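PDB 1WDV: Ala-tRNApro hydrolase ProX from Aeropyrum pernix, which probably hydrolyses the ester bond of alanine mischarged onto tRNA(Pro), acting in trans as an editing partner of prolyl-tRNA synthetase. Local coordinates for residues 47-58 against 71-82; 108-116 against 139-150. All blocks are in the same frame, centred on the assembly; numbering follows the deposited sequence.

Contact 1 (47-58 against 71-82); sequences IVLDNAGGVYAV and MKELAGKPVRLA
L49 and R80 face each other as the hydrogen-bonded pair where edge strand 79-81 runs antiparallel along strand 47-50, the outer arm of a beta hairpin whose other arm is 55-58. L49 N donates to R80 O at 2.8 Å, and R80 N returns a bond to L49 O. A82 N continues the pattern onto I47 O at 2.9 Å, from which a water also bridges to A82 O.

The two surfaces of this sheet margin are built differently. On that of L49 and R80, the CD1 methyl of L49 lies over the guanidinium face, 3.7 Å from NH1 of R80, while the CG branch point of L49 rests on the methyl of A82. The arginine's charge is met farther out by a salt bridge to E86 of helix 84-91. On the other surface, V48 sets CG1 against V79, and helix 68-75 packs on Y56 through M71 and A75. The selenomethionine M71, its chain bent at chi2 and chi3, brings its CE methyl over the tyrosine ring in a CH-pi contact, 4.1 Å from the centroid, and the same methyl touches V58 CG2. A75 CB lies 3.4 Å from Y56 OH.

The turn joining the hairpin arms helps to fix the far end of the tyrosine. The hydroxyl of Y56 donates to the anti lone pair of D50 OD2 at 3.2 Å, and a water links this oxygen to K77 NZ, weakly on the lysine side. With CG of D50 folded between its own backbone N and carbonyl carbon (chi1 64°), the other carboxylate oxygen tucks into the turn: A52 N, closing an Asx turn, and G54 N both donate to D50 OD1 at 2.8 Å, from opposite faces of the carboxylate plane.

Contact 2 (108-116 against 139-150); sequences VLVVDRILL and LVEATGAVVADV
V111 and V146 join the parallel strands 108-112 and 146-148 through the bond from V111 N to V146 O, 2.9 Å long. Either side of it lie V146 N to L109 O and A148 N to V111 O, and R113 N extends the series to A148 O just past the strand.

Apolar contacts come next. L109, with CG anti to its backbone N (chi1 -179°), sends CD2 to A145 CB at 3.7 Å and to L139 CD1. V111 turns CG2 to L139 CD2 and CB to V140 CG2, while L116 CD1 meets V147 CG1 tip to tip at 3.6 Å. This is a crossover between parallel strands returning through helix 136-143, whose part 139-143 runs at 155° to strand 108-112; the connection also includes two strands of the smaller sheet.

Polar side chains gather at the C-terminal ends. R113 grips D149 side-on, NE to OD1 at 2.9 Å and NH2 to OD2 at 3.2 Å, the two planes 50° apart, with V147 CG1 over a guanidinium face. D112 OD1 takes I114 N in an Asx turn, and OD2 receives V150 N at 2.9 Å from above the carboxylate plane, besides S151 OG. Replacing D112 with alanine would remove both carboxylate oxygens and is likely to leave I114 N, V150 N and S151 OG without this acceptor, the segment after strand 146-148 freer to shift. One water donates to both D112 OD1 and D149 OD1, bridging the two carboxylates.

Overall arrangement
Contact 1 precedes contact 2 along the chain, and the two hold opposite margins of one five-stranded mixed sheet, ordered 79-81, 43-50, 55-61, 108-112, 146-148. Their centres are about 15 Å apart, yet they meet inside the sheet, between its third and fourth strands, where 55-61 and 108-112 run parallel and A57 exchanges probable backbone hydrogen bonds with V108 and V110. Helix 68-75 serves both: M71 touches V150, and L74 reaches V110, V146 and A148. The pair illustrates how an antiparallel hairpin edge and a parallel crossover edge can be merged into a single sheet, here consistent with a core sheet of an aminoacyl-tRNA editing fold.

Contact 1 (47-58 against 71-82)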
# COMPACT_ATOMS: atom_id res chain seq x y z
N ILE A 47 1.37 5.82 -4.54
CA ILE A 47 2.29 6.90 -4.19
C ILE A 47 1.68 8.23 -4.63
O ILE A 47 1.26 8.41 -5.79
CB ILE A 47 3.67 6.69 -4.84
CG1 ILE A 47 4.24 5.33 -4.41
CG2 ILE A 47 4.62 7.81 -4.46
CD1 ILE A 47 4.45 5.16 -2.88
N VAL A 48 1.64 9.18 -3.69
CA VAL A 48 1.06 10.50 -3.94
C VAL A 48 2.14 11.55 -3.68
O VAL A 48 2.91 11.43 -2.72
CB VAL A 48 -0.16 10.71 -3.02
CG1 VAL A 48 -0.73 12.11 -3.16
CG2 VAL A 48 -1.23 9.67 -3.40
N LEU A 49 2.17 12.59 -4.52
CA LEU A 49 3.17 13.64 -4.40
C LEU A 49 2.56 15.00 -4.15
O LEU A 49 1.58 15.34 -4.80
CB LEU A 49 3.97 13.73 -5.69
CG LEU A 49 4.52 12.41 -6.23
CD1 LEU A 49 5.19 12.68 -7.59
CD2 LEU A 49 5.53 11.83 -5.25
N ASP A 50 3.12 15.79 -3.23
CA ASP A 50 2.60 17.13 -3.09
C ASP A 50 3.52 18.05 -3.91
O ASP A 50 4.49 17.59 -4.52
CB ASP A 50 2.46 17.57 -1.61
CG ASP A 50 3.79 17.68 -0.85
OD1 ASP A 50 4.81 18.05 -1.45
OD2 ASP A 50 3.78 17.39 0.39
N ASN A 51 3.21 19.34 -3.97
CA ASN A 51 4.05 20.22 -4.77
C ASN A 51 5.28 20.81 -4.08
O ASN A 51 5.86 21.79 -4.57
CB ASN A 51 3.19 21.34 -5.37
CG ASN A 51 2.66 22.30 -4.31
OD1 ASN A 51 2.76 22.05 -3.11
ND2 ASN A 51 2.10 23.41 -4.77
N ALA A 52 5.70 20.23 -2.96
CA ALA A 52 6.86 20.70 -2.24
C ALA A 52 7.81 19.58 -1.84
O ALA A 52 8.43 19.63 -0.78
CB ALA A 52 6.42 21.49 -0.98
N GLY A 53 7.91 18.55 -2.68
CA GLY A 53 8.81 17.45 -2.41
C GLY A 53 8.29 16.37 -1.48
O GLY A 53 9.01 15.40 -1.20
N GLY A 54 7.06 16.49 -1.01
CA GLY A 54 6.51 15.49 -0.10
C GLY A 54 6.03 14.24 -0.83
O GLY A 54 5.50 14.31 -1.94
N VAL A 55 6.25 13.08 -0.21
CA VAL A 55 5.85 11.84 -0.83
C VAL A 55 5.07 11.02 0.17
O VAL A 55 5.51 10.84 1.31
CB VAL A 55 7.07 11.03 -1.30
CG1 VAL A 55 6.60 9.76 -2.03
CG2 VAL A 55 7.95 11.92 -2.23
N TYR A 56 3.93 10.51 -0.27
CA TYR A 56 3.08 9.70 0.58
C TYR A 56 2.79 8.33 -0.05
O TYR A 56 2.80 8.20 -1.28
CB TYR A 56 1.74 10.40 0.78
CG TYR A 56 1.82 11.81 1.29
CD1 TYR A 56 2.11 12.86 0.41
CD2 TYR A 56 1.62 12.11 2.64
CE1 TYR A 56 2.19 14.17 0.85
CE2 TYR A 56 1.70 13.45 3.09
CZ TYR A 56 1.99 14.46 2.18
OH TYR A 56 2.10 15.77 2.58
N ALA A 57 2.58 7.33 0.79
CA ALA A 57 2.20 5.98 0.34
C ALA A 57 0.82 5.85 0.99
O ALA A 57 0.69 5.91 2.20
CB ALA A 57 3.15 4.92 0.89
N VAL A 58 -0.21 5.68 0.16
CA VAL A 58 -1.59 5.66 0.63
C VAL A 58 -2.20 4.30 0.33
O VAL A 58 -2.35 3.91 -0.83
CB VAL A 58 -2.38 6.79 -0.10
CG1 VAL A 58 -3.80 6.93 0.50
CG2 VAL A 58 -1.60 8.13 0.03
N MSE A 71 -6.72 13.87 -0.09
CA MSE A 71 -5.28 13.89 0.15
C MSE A 71 -4.75 15.32 0.16
O MSE A 71 -3.79 15.62 0.86
CB MSE A 71 -4.54 13.06 -0.91
CG MSE A 71 -4.40 11.59 -0.59
SE MSE A 71 -3.67 11.24 1.12
CE MSE A 71 -1.87 11.92 0.86
N LYS A 72 -5.39 16.21 -0.63
CA LYS A 72 -4.99 17.60 -0.67
C LYS A 72 -5.25 18.22 0.69
O LYS A 72 -4.44 19.02 1.20
CB LYS A 72 -5.77 18.35 -1.76
CG LYS A 72 -5.52 19.87 -1.79
CD LYS A 72 -6.29 20.49 -2.96
CE LYS A 72 -6.43 22.01 -2.85
NZ LYS A 72 -5.20 22.76 -3.25
N GLU A 73 -6.38 17.86 1.29
CA GLU A 73 -6.74 18.35 2.62
C GLU A 73 -5.78 17.78 3.67
O GLU A 73 -5.29 18.49 4.55
CB GLU A 73 -8.18 17.97 2.96
CG GLU A 73 -9.22 18.70 2.11
CD GLU A 73 -10.63 18.14 2.27
OE1 GLU A 73 -11.03 17.84 3.41
OE2 GLU A 73 -11.34 18.02 1.24
N LEU A 74 -5.50 16.49 3.58
CA LEU A 74 -4.59 15.86 4.55
C LEU A 74 -3.19 16.46 4.43
O LEU A 74 -2.56 16.81 5.44
CB LEU A 74 -4.54 14.34 4.31
CG LEU A 74 -3.78 13.49 5.34
CD1 LEU A 74 -4.26 13.82 6.75
CD2 LEU A 74 -4.01 12.01 5.05
N ALA A 75 -2.70 16.59 3.20
CA ALA A 75 -1.36 17.12 2.96
C ALA A 75 -1.27 18.61 3.26
O ALA A 75 -0.22 19.11 3.66
CB ALA A 75 -0.95 16.86 1.49
N GLY A 76 -2.38 19.31 3.04
CA GLY A 76 -2.40 20.75 3.26
C GLY A 76 -1.75 21.47 2.10
O GLY A 76 -1.46 22.66 2.18
N LYS A 77 -1.52 20.74 1.02
CA LYS A 77 -0.86 21.26 -0.18
C LYS A 77 -1.44 20.55 -1.40
O LYS A 77 -1.99 19.47 -1.28
CB LYS A 77 0.64 20.94 -0.15
CG LYS A 77 1.43 21.68 0.89
CD LYS A 77 2.86 21.19 0.93
CE LYS A 77 3.65 21.98 1.97
NZ LYS A 77 4.89 21.25 2.34
N PRO A 78 -1.30 21.15 -2.60
CA PRO A 78 -1.80 20.53 -3.82
C PRO A 78 -1.11 19.17 -3.99
O PRO A 78 0.10 19.05 -3.74
CB PRO A 78 -1.38 21.51 -4.91
CG PRO A 78 -1.35 22.84 -4.18
CD PRO A 78 -0.70 22.47 -2.88
N VAL A 79 -1.85 18.15 -4.42
CA VAL A 79 -1.24 16.82 -4.62
C VAL A 79 -1.64 16.18 -5.93
O VAL A 79 -2.57 16.63 -6.61
CB VAL A 79 -1.64 15.81 -3.51
CG1 VAL A 79 -1.12 16.29 -2.16
CG2 VAL A 79 -3.16 15.64 -3.46
N ARG A 80 -0.92 15.12 -6.28
CA ARG A 80 -1.25 14.37 -7.49
C ARG A 80 -0.70 12.98 -7.32
O ARG A 80 0.09 12.72 -6.42
CB ARG A 80 -0.62 15.00 -8.75
CG ARG A 80 0.92 14.88 -8.85
CD ARG A 80 1.36 15.32 -10.25
NE ARG A 80 2.82 15.45 -10.39
CZ ARG A 80 3.67 14.45 -10.60
NH1 ARG A 80 3.23 13.20 -10.70
NH2 ARG A 80 4.98 14.69 -10.74
N LEU A 81 -1.14 12.07 -8.19
CA LEU A 81 -0.63 10.70 -8.16
C LEU A 81 0.73 10.72 -8.82
O LEU A 81 0.92 11.45 -9.80
CB LEU A 81 -1.50 9.77 -9.00
CG LEU A 81 -2.85 9.46 -8.40
CD1 LEU A 81 -3.75 8.85 -9.48
CD2 LEU A 81 -2.65 8.50 -7.21
N ALA A 82 1.67 9.98 -8.25
CA ALA A 82 2.99 9.82 -8.86
C ALA A 82 2.73 8.98 -10.10
O ALA A 82 1.88 8.07 -10.09
CB ALA A 82 3.91 9.03 -7.94
O HOH W 1 0.74 6.55 -7.93
O HOH W 2 1.21 18.13 -6.53
O HOH W 3 5.83 17.99 2.22

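Contact 2 (108-116 against 139-150)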
# COMPACT_ATOMS: atom_id res chain seq x y z
N VAL A 108 5.64 9.21 3.71
CA VAL A 108 4.66 9.22 4.78
C VAL A 108 3.54 8.24 4.47
O VAL A 108 2.90 8.34 3.42
CB VAL A 108 4.09 10.62 4.91
CG1 VAL A 108 2.98 10.63 5.94
CG2 VAL A 108 5.23 11.58 5.26
N LEU A 109 3.28 7.32 5.41
CA LEU A 109 2.24 6.32 5.20
C LEU A 109 0.85 6.77 5.69
O LEU A 109 0.72 7.31 6.79
CB LEU A 109 2.64 5.02 5.92
CG LEU A 109 1.70 3.82 5.82
CD1 LEU A 109 1.67 3.35 4.37
CD2 LEU A 109 2.18 2.69 6.73
N VAL A 110 -0.16 6.55 4.85
CA VAL A 110 -1.56 6.90 5.16
C VAL A 110 -2.39 5.64 4.89
O VAL A 110 -2.25 5.02 3.85
CB VAL A 110 -2.07 8.05 4.24
CG1 VAL A 110 -3.53 8.38 4.54
CG2 VAL A 110 -1.19 9.30 4.40
N VAL A 111 -3.27 5.28 5.82
CA VAL A 111 -4.09 4.07 5.66
C VAL A 111 -5.56 4.44 5.68
O VAL A 111 -6.01 5.16 6.58
CB VAL A 111 -3.79 3.05 6.79
CG1 VAL A 111 -4.69 1.82 6.67
CG2 VAL A 111 -2.34 2.58 6.67
N ASP A 112 -6.32 4.01 4.68
CA ASP A 112 -7.75 4.33 4.68
C ASP A 112 -8.46 3.60 5.81
O ASP A 112 -8.32 2.39 5.97
CB ASP A 112 -8.42 3.98 3.37
CG ASP A 112 -9.80 4.60 3.29
OD1 ASP A 112 -10.74 4.11 3.96
OD2 ASP A 112 -9.96 5.60 2.59
N ARG A 113 -9.25 4.33 6.60
CA ARG A 113 -9.88 3.70 7.76
C ARG A 113 -10.86 2.58 7.43
O ARG A 113 -11.13 1.75 8.30
CB ARG A 113 -10.56 4.75 8.68
CG ARG A 113 -12.05 4.86 8.55
CD ARG A 113 -12.65 5.97 9.39
NE ARG A 113 -12.07 7.27 9.14
CZ ARG A 113 -11.18 7.87 9.93
NH1 ARG A 113 -10.76 7.29 11.05
NH2 ARG A 113 -10.72 9.08 9.60
N ILE A 114 -11.39 2.55 6.21
CA ILE A 114 -12.33 1.48 5.87
C ILE A 114 -11.63 0.11 5.98
O ILE A 114 -12.29 -0.92 6.14
CB ILE A 114 -12.95 1.69 4.45
CG1 ILE A 114 -14.13 0.73 4.25
CG2 ILE A 114 -11.94 1.43 3.38
CD1 ILE A 114 -14.99 1.10 3.06
N LEU A 115 -10.30 0.10 5.95
CA LEU A 115 -9.59 -1.16 6.05
C LEU A 115 -9.38 -1.65 7.48
O LEU A 115 -9.04 -2.80 7.69
CB LEU A 115 -8.20 -1.03 5.40
CG LEU A 115 -8.19 -0.75 3.90
CD1 LEU A 115 -6.75 -0.45 3.49
CD2 LEU A 115 -8.77 -1.95 3.12
N LEU A 116 -9.62 -0.79 8.48
CA LEU A 116 -9.31 -1.18 9.84
C LEU A 116 -10.08 -2.34 10.47
O LEU A 116 -9.53 -3.06 11.33
CB LEU A 116 -9.34 0.06 10.73
CG LEU A 116 -8.16 0.99 10.40
CD1 LEU A 116 -8.30 2.25 11.22
CD2 LEU A 116 -6.84 0.28 10.74
N LEU A 139 -0.40 -2.78 11.00
CA LEU A 139 0.40 -1.90 10.18
C LEU A 139 0.37 -0.50 10.79
O LEU A 139 1.39 0.16 10.94
CB LEU A 139 -0.16 -1.86 8.75
CG LEU A 139 0.46 -0.78 7.88
CD1 LEU A 139 1.91 -1.11 7.64
CD2 LEU A 139 -0.32 -0.69 6.54
N VAL A 140 -0.82 -0.05 11.14
CA VAL A 140 -0.96 1.28 11.71
C VAL A 140 -0.18 1.38 13.01
O VAL A 140 0.59 2.34 13.21
CB VAL A 140 -2.44 1.63 11.91
CG1 VAL A 140 -2.59 2.98 12.63
CG2 VAL A 140 -3.12 1.74 10.55
N GLU A 141 -0.33 0.40 13.89
CA GLU A 141 0.35 0.48 15.17
C GLU A 141 1.87 0.47 15.01
O GLU A 141 2.59 1.20 15.71
CB GLU A 141 -0.09 -0.65 16.09
CG GLU A 141 0.56 -0.57 17.46
CD GLU A 141 -0.11 -1.45 18.48
OE1 GLU A 141 -1.28 -1.18 18.83
OE2 GLU A 141 0.55 -2.41 18.93
N ALA A 142 2.37 -0.35 14.09
CA ALA A 142 3.81 -0.46 13.90
C ALA A 142 4.48 0.75 13.26
O ALA A 142 5.66 1.00 13.48
CB ALA A 142 4.12 -1.69 13.07
N THR A 143 3.71 1.53 12.52
CA THR A 143 4.28 2.65 11.77
C THR A 143 3.86 4.04 12.20
O THR A 143 4.50 5.03 11.81
CB THR A 143 3.90 2.52 10.30
OG1 THR A 143 2.47 2.56 10.20
CG2 THR A 143 4.41 1.21 9.71
N GLY A 144 2.79 4.13 12.97
CA GLY A 144 2.27 5.43 13.37
C GLY A 144 1.54 6.07 12.21
O GLY A 144 1.27 7.29 12.20
N ALA A 145 1.19 5.26 11.21
CA ALA A 145 0.51 5.75 10.04
C ALA A 145 -0.73 6.57 10.36
O ALA A 145 -1.46 6.31 11.34
CB ALA A 145 0.13 4.57 9.15
N VAL A 146 -0.97 7.56 9.52
CA VAL A 146 -2.14 8.40 9.62
C VAL A 146 -3.36 7.65 9.07
O VAL A 146 -3.32 7.18 7.95
CB VAL A 146 -1.96 9.66 8.75
CG1 VAL A 146 -3.16 10.55 8.92
CG2 VAL A 146 -0.66 10.37 9.11
N VAL A 147 -4.43 7.54 9.85
CA VAL A 147 -5.65 6.89 9.36
C VAL A 147 -6.57 8.00 8.83
O VAL A 147 -6.82 8.96 9.55
CB VAL A 147 -6.34 6.13 10.52
CG1 VAL A 147 -7.66 5.56 10.07
CG2 VAL A 147 -5.40 4.97 11.02
N ALA A 148 -7.07 7.86 7.60
CA ALA A 148 -7.90 8.89 7.01
C ALA A 148 -8.93 8.31 6.06
O ALA A 148 -8.93 7.12 5.80
CB ALA A 148 -6.99 9.88 6.25
N ASP A 149 -9.82 9.16 5.55
CA ASP A 149 -10.82 8.73 4.59
C ASP A 149 -10.29 9.29 3.28
O ASP A 149 -10.50 10.47 2.96
CB ASP A 149 -12.18 9.34 4.94
CG ASP A 149 -12.67 8.87 6.29
OD1 ASP A 149 -12.91 7.67 6.42
OD2 ASP A 149 -12.77 9.70 7.22
N VAL A 150 -9.62 8.43 2.52
CA VAL A 150 -8.98 8.88 1.29
C VAL A 150 -9.34 8.10 0.04
O VAL A 150 -8.63 8.16 -0.96
CB VAL A 150 -7.45 8.86 1.48
CG1 VAL A 150 -7.03 9.96 2.45
CG2 VAL A 150 -7.01 7.49 2.02
O HOH W 4 -12.76 5.79 4.34